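Local coordinates for protein enoyl-CoA hydratase carB homologue (Streptomyces cattleya, PDB 5O34) that probably acts in thienamycin biosynthesis as a crotonase-fold enzyme that, like its homologue CarB, builds a carboxymethylproline precursor of the carbapenem ring, at residues 129-132 and 133-137; 153-156 and 157-161; 264-267 and 268-272; 78-81 and 82-86; 49-52 and 53-57. One frame throughout, in Å; residues are numbered along the deposited sequence.

Contact 1, on helix 120-137, touches three of the other four. Its D130 bridges to R267 of contact 3 (OD1 to NH2, 2.9 Å), its T134 packs on T78 of contact 4 (CG2 to CG2, 3.6 Å), and V135 meets C160 of contact 2 (CG1 to CB, 3.6 Å). Contact 5 joins through contact 4, where L84 CD2 lies 3.9 Å from A56 CB. Contacts 3 and 5 are the far ends, on opposite sides of the chain's centre with their own centres about 35 Å apart. Contact 2 is the central one, on helix 152-158; in relatives, the start of the corresponding helix contributes to the oxyanion hole of the active site.

Contact 1 of 5, residues 129-132 and 133-137; sequences TDLY and TTVAA
T129 through A137 run as one unbroken piece of helix 120-137, and four successive i to i+4 bonds join the two segments: T133 N to T129 O, T134 N to D130 O, V135 N to L131 O and A136 N to Y132 O. The straightest is V135 N to L131 O, at 174° and 3.1 Å; A136 N to Y132 O is longer, 3.3 Å. The side chains add to this ladder at T133. Its hydroxyl is turned between the backbone N and the carbonyl carbon (chi1 53°), which folds it back along the helix to donate to T129 O at 2.7 Å, while T133 N reaches the same oxygen at 2.8 Å from the other face of the carbonyl plane. In T134 it is CG2, not OG1, that takes this place (chi1 -167° sets OG1 anti to N), and the methyl sits over the preceding turn, 3.2 Å from L131 O. One turn apart, L131 and V135 lie side by side and point the same way, with CD1 of L131 3.7 Å from CG2 of V135. The Y132 ring stacks edge-to-face with F185, and D130 pairs with R267. The chemistry is that of a buried helix: the T133 hydroxyl spends its proton on T129 O, within the helix, and that oxygen is held by two donors, while the apolar groups of L131, T134 and V135 remain to pack on neighbouring elements.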
loop_
_atom_site.group_PDB
_atom_site.type_symbol
_atom_site.label_atom_id
_atom_site.label_comp_id
_atom_site.label_asym_id
_atom_site.label_seq_id
_atom_site.Cartn_x
_atom_site.Cartn_y
_atom_site.Cartn_z
ATOM N N THR A 129 -18.753 4.519 -12.376
ATOM C CA THR A 129 -18.552 3.272 -11.646
ATOM C C THR A 129 -18.519 2.095 -12.607
ATOM O O THR A 129 -17.625 1.262 -12.495
ATOM C CB THR A 129 -19.599 3.098 -10.512
ATOM O OG1 THR A 129 -19.710 4.305 -9.758
ATOM C CG2 THR A 129 -19.260 1.948 -9.569
ATOM N N ASP A 130 -19.437 2.067 -13.586
ATOM C CA ASP A 130 -19.502 1.006 -14.600
ATOM C C ASP A 130 -18.264 1.015 -15.492
ATOM O O ASP A 130 -17.780 -0.056 -15.847
ATOM C CB ASP A 130 -20.814 1.063 -15.415
ATOM C CG ASP A 130 -22.085 0.706 -14.634
ATOM O OD1 ASP A 130 -22.011 0.580 -13.382
ATOM O OD2 ASP A 130 -23.158 0.581 -15.271
ATOM N N LEU A 131 -17.707 2.210 -15.776
ATOM C CA LEU A 131 -16.473 2.342 -16.549
ATOM C C LEU A 131 -15.270 1.856 -15.732
ATOM O O LEU A 131 -14.534 0.996 -16.217
ATOM C CB LEU A 131 -16.260 3.779 -17.082
ATOM C CG LEU A 131 -14.902 4.079 -17.771
ATOM C CD1 LEU A 131 -14.658 3.178 -18.964
ATOM C CD2 LEU A 131 -14.803 5.529 -18.179
ATOM N N TYR A 132 -15.098 2.357 -14.482
ATOM C CA TYR A 132 -13.969 1.944 -13.636
ATOM C C TYR A 132 -13.993 0.448 -13.326
ATOM O O TYR A 132 -12.943 -0.197 -13.381
ATOM C CB TYR A 132 -13.877 2.768 -12.342
ATOM C CG TYR A 132 -13.755 4.267 -12.525
ATOM C CD1 TYR A 132 -13.207 4.812 -13.690
ATOM C CD2 TYR A 132 -14.108 5.140 -11.505
ATOM C CE1 TYR A 132 -13.068 6.191 -13.851
ATOM C CE2 TYR A 132 -13.943 6.518 -11.643
ATOM C CZ TYR A 132 -13.444 7.037 -12.826
ATOM O OH TYR A 132 -13.346 8.393 -12.991
ATOM N N THR A 133 -15.194 -0.113 -13.050
ATOM C CA THR A 133 -15.333 -1.541 -12.753
ATOM C C THR A 133 -15.034 -2.416 -13.957
ATOM O O THR A 133 -14.389 -3.449 -13.768
ATOM C CB THR A 133 -16.684 -1.906 -12.100
ATOM O OG1 THR A 133 -17.774 -1.407 -12.880
ATOM C CG2 THR A 133 -16.790 -1.418 -10.651
ATOM N N THR A 134 -15.449 -2.014 -15.188
ATOM C CA THR A 134 -15.209 -2.836 -16.389
ATOM C C THR A 134 -13.703 -2.825 -16.763
ATOM O O THR A 134 -13.122 -3.903 -16.906
ATOM C CB THR A 134 -16.181 -2.495 -17.556
ATOM O OG1 THR A 134 -16.094 -3.507 -18.557
ATOM C CG2 THR A 134 -15.893 -1.161 -18.212
ATOM N N VAL A 135 -13.065 -1.632 -16.842
ATOM C CA VAL A 135 -11.634 -1.488 -17.159
ATOM C C VAL A 135 -10.779 -2.388 -16.236
ATOM O O VAL A 135 -9.850 -3.039 -16.712
ATOM C CB VAL A 135 -11.172 -0.002 -17.130
ATOM C CG1 VAL A 135 -9.655 0.126 -17.311
ATOM C CG2 VAL A 135 -11.897 0.816 -18.196
ATOM N N ALA A 136 -11.137 -2.454 -14.938
ATOM C CA ALA A 136 -10.459 -3.259 -13.922
ATOM C C ALA A 136 -10.916 -4.728 -13.872
ATOM O O ALA A 136 -10.135 -5.582 -13.440
ATOM C CB ALA A 136 -10.632 -2.614 -12.555
ATOM N N ALA A 137 -12.161 -5.034 -14.307
ATOM C CA ALA A 137 -12.672 -6.419 -14.246
ATOM C C ALA A 137 -12.465 -7.272 -15.516
ATOM O O ALA A 137 -12.570 -8.494 -15.409
ATOM C CB ALA A 137 -14.136 -6.445 -13.836
#

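Contact 2 of 5, residues 153-156 and 157-161; sequences VGLQ and ISLCC
I157 opens the second segment by donating its N to V153 O at 3.0 Å. Its CG1 branch stands beside the backbone N, anti to the carbonyl carbon (chi1 -65°), and this carries CD1 back over the preceding turn to V153 CG1, 4.1 Å away; the two side chains pass at a slant. S158 follows with a weak backbone bond to G154 O, and its hydroxyl adds a bond of its own: OG to L155 O, 2.7 Å, lying in the carbonyl plane on a lone pair. That oxygen also takes L159 N, 3.0 Å away and likewise in the plane, so L155 O is gripped twice where the helix ends. L159 then leans toward the first segment, its CD1 4.1 Å from L155 CG. Past S158 the helix gives way to a type I turn, S158 to C161, closed by C161 N to S158 O at 3.0 Å. Around this end, I157 and C160 pack on Y132 of helix 120-137, and L159 lies against M189 and L190 of helix 184-194. S158 and C161 face A144, so the helix lies between two other helices and strand 142-146 of the mixed sheet.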
loop_
_atom_site.group_PDB
_atom_site.type_symbol
_atom_site.label_atom_id
_atom_site.label_comp_id
_atom_site.label_asym_id
_atom_site.label_seq_id
_atom_site.Cartn_x
_atom_site.Cartn_y
_atom_site.Cartn_z
ATOM N N VAL A 153 -10.931 12.676 -13.538
ATOM C CA VAL A 153 -11.520 11.495 -14.187
ATOM C C VAL A 153 -10.528 10.847 -15.161
ATOM O O VAL A 153 -10.468 9.614 -15.239
ATOM C CB VAL A 153 -12.911 11.809 -14.827
ATOM C CG1 VAL A 153 -13.455 10.627 -15.631
ATOM C CG2 VAL A 153 -13.922 12.221 -13.753
ATOM N N GLY A 154 -9.732 11.679 -15.841
ATOM C CA GLY A 154 -8.694 11.232 -16.766
ATOM C C GLY A 154 -7.666 10.376 -16.057
ATOM O O GLY A 154 -7.386 9.249 -16.483
ATOM N N LEU A 155 -7.144 10.889 -14.929
ATOM C CA LEU A 155 -6.203 10.163 -14.071
ATOM C C LEU A 155 -6.866 8.899 -13.482
ATOM O O LEU A 155 -6.238 7.839 -13.470
ATOM C CB LEU A 155 -5.658 11.087 -12.952
ATOM C CG LEU A 155 -4.650 10.505 -11.937
ATOM C CD1 LEU A 155 -3.503 9.749 -12.616
ATOM C CD2 LEU A 155 -4.119 11.601 -11.037
ATOM N N GLN A 156 -8.141 9.001 -13.056
ATOM C CA GLN A 156 -8.909 7.876 -12.494
ATOM C C GLN A 156 -9.036 6.680 -13.452
ATOM O O GLN A 156 -8.885 5.535 -13.018
ATOM C CB GLN A 156 -10.277 8.346 -11.986
ATOM C CG GLN A 156 -10.191 9.062 -10.631
ATOM C CD GLN A 156 -11.362 9.944 -10.284
ATOM O OE1 GLN A 156 -11.195 11.000 -9.661
ATOM N NE2 GLN A 156 -12.575 9.524 -10.633
ATOM N N ILE A 157 -9.238 6.940 -14.757
ATOM C CA ILE A 157 -9.306 5.891 -15.794
ATOM C C ILE A 157 -7.955 5.172 -15.874
ATOM O O ILE A 157 -7.922 3.939 -15.873
ATOM C CB ILE A 157 -9.763 6.466 -17.175
ATOM C CG1 ILE A 157 -11.219 7.000 -17.087
ATOM C CG2 ILE A 157 -9.638 5.410 -18.305
ATOM C CD1 ILE A 157 -11.629 8.036 -18.167
ATOM N N SER A 158 -6.848 5.942 -15.894
ATOM C CA SER A 158 -5.487 5.391 -15.958
ATOM C C SER A 158 -5.186 4.505 -14.741
ATOM O O SER A 158 -4.585 3.435 -14.896
ATOM C CB SER A 158 -4.450 6.501 -16.130
ATOM O OG SER A 158 -4.025 7.078 -14.904
ATOM N N LEU A 159 -5.687 4.906 -13.549
ATOM C CA LEU A 159 -5.521 4.139 -12.299
ATOM C C LEU A 159 -6.294 2.784 -12.272
ATOM O O LEU A 159 -6.128 2.008 -11.329
ATOM C CB LEU A 159 -5.854 4.995 -11.066
ATOM C CG LEU A 159 -4.997 6.251 -10.839
ATOM C CD1 LEU A 159 -5.618 7.147 -9.801
ATOM C CD2 LEU A 159 -3.552 5.915 -10.472
ATOM N N CYS A 160 -7.070 2.475 -13.328
ATOM C CA CYS A 160 -7.790 1.201 -13.466
ATOM C C CYS A 160 -7.002 0.228 -14.355
ATOM O O CYS A 160 -7.273 -0.985 -14.344
ATOM C CB CYS A 160 -9.196 1.422 -14.013
ATOM S SG CYS A 160 -10.256 2.436 -12.965
ATOM N N CYS A 161 -6.026 0.775 -15.121
ATOM C CA CYS A 161 -5.147 0.037 -16.039
ATOM C C CYS A 161 -3.992 -0.641 -15.290
ATOM O O CYS A 161 -3.574 -0.169 -14.231
ATOM C CB CYS A 161 -4.635 0.946 -17.158
ATOM S SG CYS A 161 -5.942 1.816 -18.067
#

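Contact 3 of 5, residues 264-267 and 268-272; sequences ERIR and REAKE
I266 overlaps two residues of the next turn. Its CG2 methyl rests 4.0 Å from A270 CB, and its CD1 reaches the carboxylate of E269, 3.6 Å from OE1. Beneath them A270 N meets I266 O at 2.7 Å in an almost perfectly straight bond (176°), whereas the next, K271 N to R267 O, is weak. R267 and K271 lie side by side, pointing the same way: the lysine chain is extended beyond CG and passes over R267 O, with CD 3.5 Å from it, before its NZ comes 4.1 Å from R267 CG. The arginine, bent at chi3 (-64°), swings its guanidinium back one turn, and NH2 donates in the guanidinium plane to the syn side of E264 OE2 at 3.1 Å. On the outer side R268 NE sits 3.3 Å from E272 OE2, with the oxygen well out of the guanidinium plane, a pairing of charges alone; E272 also bridges to R254 of the second subunit. R267 NH2 is shared between E264 and D130. D126 takes both R267 NH1 and K271 NZ, so one carboxylate holds the two side chains together and ties this helix to helix 120-137.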
loop_
_atom_site.group_PDB
_atom_site.type_symbol
_atom_site.label_atom_id
_atom_site.label_comp_id
_atom_site.label_asym_id
_atom_site.label_seq_id
_atom_site.Cartn_x
_atom_site.Cartn_y
_atom_site.Cartn_z
ATOM N N GLU A 264 -16.961 -0.801 -6.329
ATOM C CA GLU A 264 -18.399 -1.079 -6.189
ATOM C C GLU A 264 -19.014 -0.493 -4.908
ATOM O O GLU A 264 -20.160 -0.045 -4.935
ATOM C CB GLU A 264 -18.699 -2.588 -6.281
ATOM C CG GLU A 264 -18.603 -3.171 -7.685
ATOM C CD GLU A 264 -19.621 -2.752 -8.740
ATOM O OE1 GLU A 264 -19.557 -3.321 -9.857
ATOM O OE2 GLU A 264 -20.467 -1.864 -8.471
ATOM N N ARG A 265 -18.262 -0.498 -3.795
ATOM C CA ARG A 265 -18.719 0.076 -2.530
ATOM C C ARG A 265 -18.801 1.609 -2.580
ATOM O O ARG A 265 -19.606 2.190 -1.854
ATOM C CB ARG A 265 -17.816 -0.369 -1.380
ATOM C CG ARG A 265 -18.299 -1.655 -0.716
ATOM C CD ARG A 265 -17.496 -1.987 0.520
ATOM N NE ARG A 265 -16.102 -2.266 0.182
ATOM C CZ ARG A 265 -15.614 -3.478 -0.048
ATOM N NH1 ARG A 265 -16.396 -4.545 0.046
ATOM N NH2 ARG A 265 -14.336 -3.633 -0.367
ATOM N N ILE A 266 -17.979 2.253 -3.439
ATOM C CA ILE A 266 -17.925 3.713 -3.613
ATOM C C ILE A 266 -19.202 4.262 -4.271
ATOM O O ILE A 266 -19.564 5.398 -3.983
ATOM C CB ILE A 266 -16.626 4.202 -4.371
ATOM C CG1 ILE A 266 -15.303 3.614 -3.799
ATOM C CG2 ILE A 266 -16.527 5.735 -4.472
ATOM C CD1 ILE A 266 -15.111 3.591 -2.274
ATOM N N ARG A 267 -19.856 3.480 -5.157
ATOM C CA ARG A 267 -21.054 3.880 -5.912
ATOM C C ARG A 267 -22.041 4.739 -5.087
ATOM O O ARG A 267 -22.237 5.919 -5.398
ATOM C CB ARG A 267 -21.745 2.655 -6.543
ATOM C CG ARG A 267 -22.828 2.997 -7.575
ATOM C CD ARG A 267 -23.643 1.780 -8.030
ATOM N NE ARG A 267 -22.838 0.779 -8.741
ATOM C CZ ARG A 267 -22.587 0.796 -10.050
ATOM N NH1 ARG A 267 -23.074 1.765 -10.814
ATOM N NH2 ARG A 267 -21.832 -0.147 -10.600
ATOM N N ARG A 268 -22.583 4.173 -4.003
ATOM C CA ARG A 268 -23.523 4.843 -3.105
ATOM C C ARG A 268 -22.876 6.038 -2.365
ATOM O O ARG A 268 -23.497 7.096 -2.262
ATOM C CB ARG A 268 -24.164 3.803 -2.161
ATOM C CG ARG A 268 -24.537 4.278 -0.755
ATOM C CD ARG A 268 -25.925 4.880 -0.642
ATOM N NE ARG A 268 -26.202 5.294 0.738
ATOM C CZ ARG A 268 -27.377 5.736 1.178
ATOM N NH1 ARG A 268 -28.416 5.814 0.355
ATOM N NH2 ARG A 268 -27.523 6.098 2.449
ATOM N N GLU A 269 -21.633 5.873 -1.883
ATOM C CA GLU A 269 -20.869 6.918 -1.179
ATOM C C GLU A 269 -20.615 8.167 -2.045
ATOM O O GLU A 269 -20.865 9.286 -1.590
ATOM C CB GLU A 269 -19.533 6.357 -0.667
ATOM C CG GLU A 269 -19.654 5.447 0.543
ATOM C CD GLU A 269 -18.455 4.576 0.885
ATOM O OE1 GLU A 269 -17.366 4.772 0.295
ATOM O OE2 GLU A 269 -18.610 3.688 1.755
ATOM N N ALA A 270 -20.129 7.970 -3.287
ATOM C CA ALA A 270 -19.833 9.033 -4.263
ATOM C C ALA A 270 -21.080 9.845 -4.615
ATOM O O ALA A 270 -20.983 11.056 -4.823
ATOM C CB ALA A 270 -19.225 8.441 -5.526
ATOM N N LYS A 271 -22.252 9.175 -4.658
ATOM C CA LYS A 271 -23.550 9.791 -4.928
ATOM C C LYS A 271 -23.883 10.852 -3.874
ATOM O O LYS A 271 -24.125 12.007 -4.236
ATOM C CB LYS A 271 -24.649 8.725 -5.017
ATOM C CG LYS A 271 -24.742 8.094 -6.393
ATOM C CD LYS A 271 -25.509 6.784 -6.365
ATOM C CE LYS A 271 -25.649 6.208 -7.748
ATOM N NZ LYS A 271 -26.397 4.933 -7.725
ATOM N N GLU A 272 -23.831 10.478 -2.578
ATOM C CA GLU A 272 -24.087 11.382 -1.450
ATOM C C GLU A 272 -23.124 12.584 -1.442
ATOM O O GLU A 272 -23.561 13.715 -1.235
ATOM C CB GLU A 272 -23.975 10.625 -0.117
ATOM C CG GLU A 272 -25.074 9.607 0.123
ATOM C CD GLU A 272 -24.913 8.847 1.422
ATOM O OE1 GLU A 272 -25.455 9.306 2.455
ATOM O OE2 GLU A 272 -24.218 7.806 1.411
#

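Contact 4 of 5, residues 78-81 and 82-86; sequences TALM and RELDA
R82, M81 and the pair L80 and L84 carry this contact. The arginine lies alongside T78 and points the same way; its bend at chi3 (-50°) brings the guanidinium down over the threonine methyl, with T78 CG2 under one face toward its rim, 3.6 Å from CZ and 3.5 Å from NH1. T78 offers that methyl because CG2 is anti to its backbone N, and its hydroxyl turns back to M74 O. Behind this overlap R82 N donates to T78 O at 3.1 Å. M81 is joined to the next turn by D85 N to M81 O, 3.1 Å, while its side chain, bent at chi2 and chi3, packs on V135 and I138. On another side of the helix L80 and L84 interlock at an angle: CD1 of L80 touches CG of L84, and CG of L80 touches CD1 of L84, each at 3.8 Å. Their backbones are joined too, L84 N to L80 O at 2.8 Å and 162°. The leucine pair faces the sheet, both on C48 and L80 also on A58, while T78 and R82 lean on helix 120-137. Helix 71-86 links the parallel neighbours 55-59 and 92-96, so this is the helix of a beta-alpha-beta crossover in a crotonase-like domain.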
loop_
_atom_site.group_PDB
_atom_site.type_symbol
_atom_site.label_atom_id
_atom_site.label_comp_id
_atom_site.label_asym_id
_atom_site.label_seq_id
_atom_site.Cartn_x
_atom_site.Cartn_y
_atom_site.Cartn_z
ATOM N N THR A 78 -16.848 1.888 -21.996
ATOM C CA THR A 78 -17.322 0.720 -21.233
ATOM C C THR A 78 -17.711 -0.420 -22.195
ATOM O O THR A 78 -17.267 -1.562 -22.006
ATOM C CB THR A 78 -18.496 1.141 -20.326
ATOM O OG1 THR A 78 -18.064 2.181 -19.455
ATOM C CG2 THR A 78 -19.064 -0.008 -19.514
ATOM N N ALA A 79 -18.527 -0.097 -23.230
ATOM C CA ALA A 79 -18.962 -1.061 -24.250
ATOM C C ALA A 79 -17.761 -1.590 -25.029
ATOM O O ALA A 79 -17.672 -2.804 -25.238
ATOM C CB ALA A 79 -19.973 -0.427 -25.187
ATOM N N LEU A 80 -16.801 -0.701 -25.396
ATOM C CA LEU A 80 -15.572 -1.098 -26.099
ATOM C C LEU A 80 -14.757 -2.084 -25.271
ATOM O O LEU A 80 -14.390 -3.147 -25.779
ATOM C CB LEU A 80 -14.722 0.112 -26.505
ATOM C CG LEU A 80 -13.338 -0.203 -27.118
ATOM C CD1 LEU A 80 -13.467 -0.951 -28.459
ATOM C CD2 LEU A 80 -12.499 1.063 -27.252
ATOM N N MET A 81 -14.537 -1.764 -23.977
ATOM C CA MET A 81 -13.814 -2.636 -23.048
ATOM C C MET A 81 -14.443 -4.019 -22.998
ATOM O O MET A 81 -13.716 -5.015 -22.998
ATOM C CB MET A 81 -13.719 -2.022 -21.637
ATOM C CG MET A 81 -12.808 -0.796 -21.542
ATOM S SD MET A 81 -11.217 -0.872 -22.420
ATOM C CE MET A 81 -10.389 -2.025 -21.482
ATOM N N ARG A 82 -15.793 -4.082 -23.019
ATOM C CA ARG A 82 -16.524 -5.354 -23.028
ATOM C C ARG A 82 -16.427 -6.083 -24.375
ATOM O O ARG A 82 -16.307 -7.314 -24.388
ATOM C CB ARG A 82 -17.969 -5.180 -22.571
ATOM C CG ARG A 82 -18.081 -5.123 -21.042
ATOM C CD ARG A 82 -19.507 -4.938 -20.560
ATOM N NE ARG A 82 -20.175 -3.825 -21.239
ATOM C CZ ARG A 82 -20.902 -2.893 -20.632
ATOM N NH1 ARG A 82 -21.059 -2.918 -19.312
ATOM N NH2 ARG A 82 -21.466 -1.920 -21.336
ATOM N N GLU A 83 -16.408 -5.330 -25.494
ATOM C CA GLU A 83 -16.236 -5.893 -26.841
ATOM C C GLU A 83 -14.832 -6.496 -26.961
ATOM O O GLU A 83 -14.675 -7.609 -27.473
ATOM C CB GLU A 83 -16.445 -4.817 -27.921
ATOM C CG GLU A 83 -17.897 -4.406 -28.121
ATOM C CD GLU A 83 -18.115 -3.217 -29.042
ATOM O OE1 GLU A 83 -18.711 -2.212 -28.589
ATOM O OE2 GLU A 83 -17.713 -3.297 -30.226
ATOM N N LEU A 84 -13.821 -5.777 -26.432
ATOM C CA LEU A 84 -12.419 -6.210 -26.438
ATOM C C LEU A 84 -12.169 -7.451 -25.573
ATOM O O LEU A 84 -11.353 -8.290 -25.949
ATOM C CB LEU A 84 -11.468 -5.057 -26.059
ATOM C CG LEU A 84 -11.451 -3.833 -26.994
ATOM C CD1 LEU A 84 -10.534 -2.754 -26.465
ATOM C CD2 LEU A 84 -11.060 -4.206 -28.422
ATOM N N ASP A 85 -12.891 -7.594 -24.446
ATOM C CA ASP A 85 -12.760 -8.781 -23.592
ATOM C C ASP A 85 -13.365 -10.022 -24.265
ATOM O O ASP A 85 -12.904 -11.139 -24.017
ATOM C CB ASP A 85 -13.383 -8.559 -22.203
ATOM C CG ASP A 85 -12.934 -9.567 -21.155
ATOM O OD1 ASP A 85 -13.771 -9.961 -20.309
ATOM O OD2 ASP A 85 -11.744 -9.967 -21.182
ATOM N N ALA A 86 -14.382 -9.810 -25.130
ATOM C CA ALA A 86 -15.076 -10.867 -25.867
ATOM C C ALA A 86 -14.254 -11.415 -27.045
ATOM O O ALA A 86 -14.249 -12.625 -27.258
ATOM C CB ALA A 86 -16.432 -10.370 -26.345
#

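Contact 5 of 5, residues 49-52 and 53-57; sequences SRLG and DGIAL
L57 N donates to S49 O at 2.8 Å and L51 N to I55 O, also 2.8 Å and nearly straight at 176°; these two bonds hold the hairpin closed. A third, S49 N to L57 O at 2.9 Å, is bent and weak, yet it completes the antiparallel hydrogen-bonded pair S49 and L57. Next to it R50 and A56 form the non-hydrogen-bonded pair, and the same carbonyls pick up CA-H contacts there: A56 CA is 3.4 Å from S49 O and R50 CA 3.5 Å from I55 O. G52, D53 and G54 take the chain round the end. Both glycines have positive phi (63° and 116°), and the backbone angles at G54 suit glycine. The side chains pack on either face of the hairpin. On the face of R50 and A56, the arginine chain bends early and lays its guanidinium over the alanine methyl, NH1 4.2 Å from A56 CB. L51 reaches across to strand 55-59 with its CD1 branch, 4.1 Å from L57 CB and 4.3 Å from I55 CG2. Outside the hairpin, strand 55-59 pairs with strand 92-96: A56 bonds to C92 and V94, and G54 to R91 and C92, while L57 rests on V94 and Y96. L84 of helix 71-86 lies against R50 and A56, while L51 and I55 meet helix 229-242, at L234 and A237. Strand 47-50 is one of the two edge strands of the six-stranded sheet in this chain, with helices over both faces of the hairpin.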
loop_
_atom_site.group_PDB
_atom_site.type_symbol
_atom_site.label_atom_id
_atom_site.label_comp_id
_atom_site.label_asym_id
_atom_site.label_seq_id
_atom_site.Cartn_x
_atom_site.Cartn_y
_atom_site.Cartn_z
ATOM N N SER A 49 -8.506 0.266 -32.813
ATOM C CA SER A 49 -7.749 -0.177 -33.977
ATOM C C SER A 49 -6.889 -1.400 -33.698
ATOM O O SER A 49 -6.135 -1.395 -32.733
ATOM C CB SER A 49 -6.868 0.964 -34.494
ATOM O OG SER A 49 -7.624 2.014 -35.075
ATOM N N ARG A 50 -6.976 -2.438 -34.547
ATOM C CA ARG A 50 -6.127 -3.623 -34.402
ATOM C C ARG A 50 -4.782 -3.344 -35.036
ATOM O O ARG A 50 -4.721 -2.869 -36.172
ATOM C CB ARG A 50 -6.726 -4.901 -35.039
ATOM C CG ARG A 50 -8.111 -5.337 -34.554
ATOM C CD ARG A 50 -8.251 -5.530 -33.047
ATOM N NE ARG A 50 -9.661 -5.481 -32.648
ATOM C CZ ARG A 50 -10.371 -4.362 -32.508
ATOM N NH1 ARG A 50 -9.808 -3.178 -32.729
ATOM N NH2 ARG A 50 -11.649 -4.417 -32.157
ATOM N N LEU A 51 -3.707 -3.633 -34.296
ATOM C CA LEU A 51 -2.339 -3.497 -34.784
ATOM C C LEU A 51 -1.794 -4.900 -35.101
ATOM O O LEU A 51 -0.622 -5.070 -35.423
ATOM C CB LEU A 51 -1.454 -2.678 -33.822
ATOM C CG LEU A 51 -2.035 -1.338 -33.298
ATOM C CD1 LEU A 51 -0.990 -0.554 -32.605
ATOM C CD2 LEU A 51 -2.594 -0.457 -34.405
ATOM N N GLY A 52 -2.698 -5.879 -35.034
ATOM C CA GLY A 52 -2.524 -7.264 -35.454
ATOM C C GLY A 52 -1.521 -8.202 -34.812
ATOM O O GLY A 52 -1.217 -9.243 -35.409
ATOM N N ASP A 53 -1.021 -7.893 -33.611
ATOM C CA ASP A 53 -0.141 -8.833 -32.902
ATOM C C ASP A 53 -0.973 -9.445 -31.765
ATOM O O ASP A 53 -0.518 -10.337 -31.044
ATOM C CB ASP A 53 1.092 -8.107 -32.327
ATOM C CG ASP A 53 2.016 -7.503 -33.366
ATOM O OD1 ASP A 53 3.005 -8.178 -33.746
ATOM O OD2 ASP A 53 1.773 -6.340 -33.774
ATOM N N GLY A 54 -2.208 -8.961 -31.673
ATOM C CA GLY A 54 -3.187 -9.223 -30.631
ATOM C C GLY A 54 -3.456 -7.911 -29.915
ATOM O O GLY A 54 -4.171 -7.879 -28.915
ATOM N N ILE A 55 -2.875 -6.811 -30.436
ATOM C CA ILE A 55 -2.957 -5.463 -29.867
ATOM C C ILE A 55 -4.108 -4.640 -30.441
ATOM O O ILE A 55 -4.214 -4.482 -31.655
ATOM C CB ILE A 55 -1.602 -4.702 -29.996
ATOM C CG1 ILE A 55 -0.418 -5.548 -29.476
ATOM C CG2 ILE A 55 -1.652 -3.307 -29.330
ATOM C CD1 ILE A 55 0.977 -5.125 -30.020
ATOM N N ALA A 56 -4.926 -4.068 -29.552
ATOM C CA ALA A 56 -6.015 -3.174 -29.896
ATOM C C ALA A 56 -5.671 -1.820 -29.283
ATOM O O ALA A 56 -5.527 -1.717 -28.063
ATOM C CB ALA A 56 -7.327 -3.697 -29.329
ATOM N N LEU A 57 -5.464 -0.805 -30.127
ATOM C CA LEU A 57 -5.149 0.547 -29.687
ATOM C C LEU A 57 -6.431 1.359 -29.667
ATOM O O LEU A 57 -7.014 1.620 -30.717
ATOM C CB LEU A 57 -4.056 1.196 -30.579
ATOM C CG LEU A 57 -3.808 2.727 -30.490
ATOM C CD1 LEU A 57 -3.439 3.169 -29.081
ATOM C CD2 LEU A 57 -2.695 3.139 -31.420
#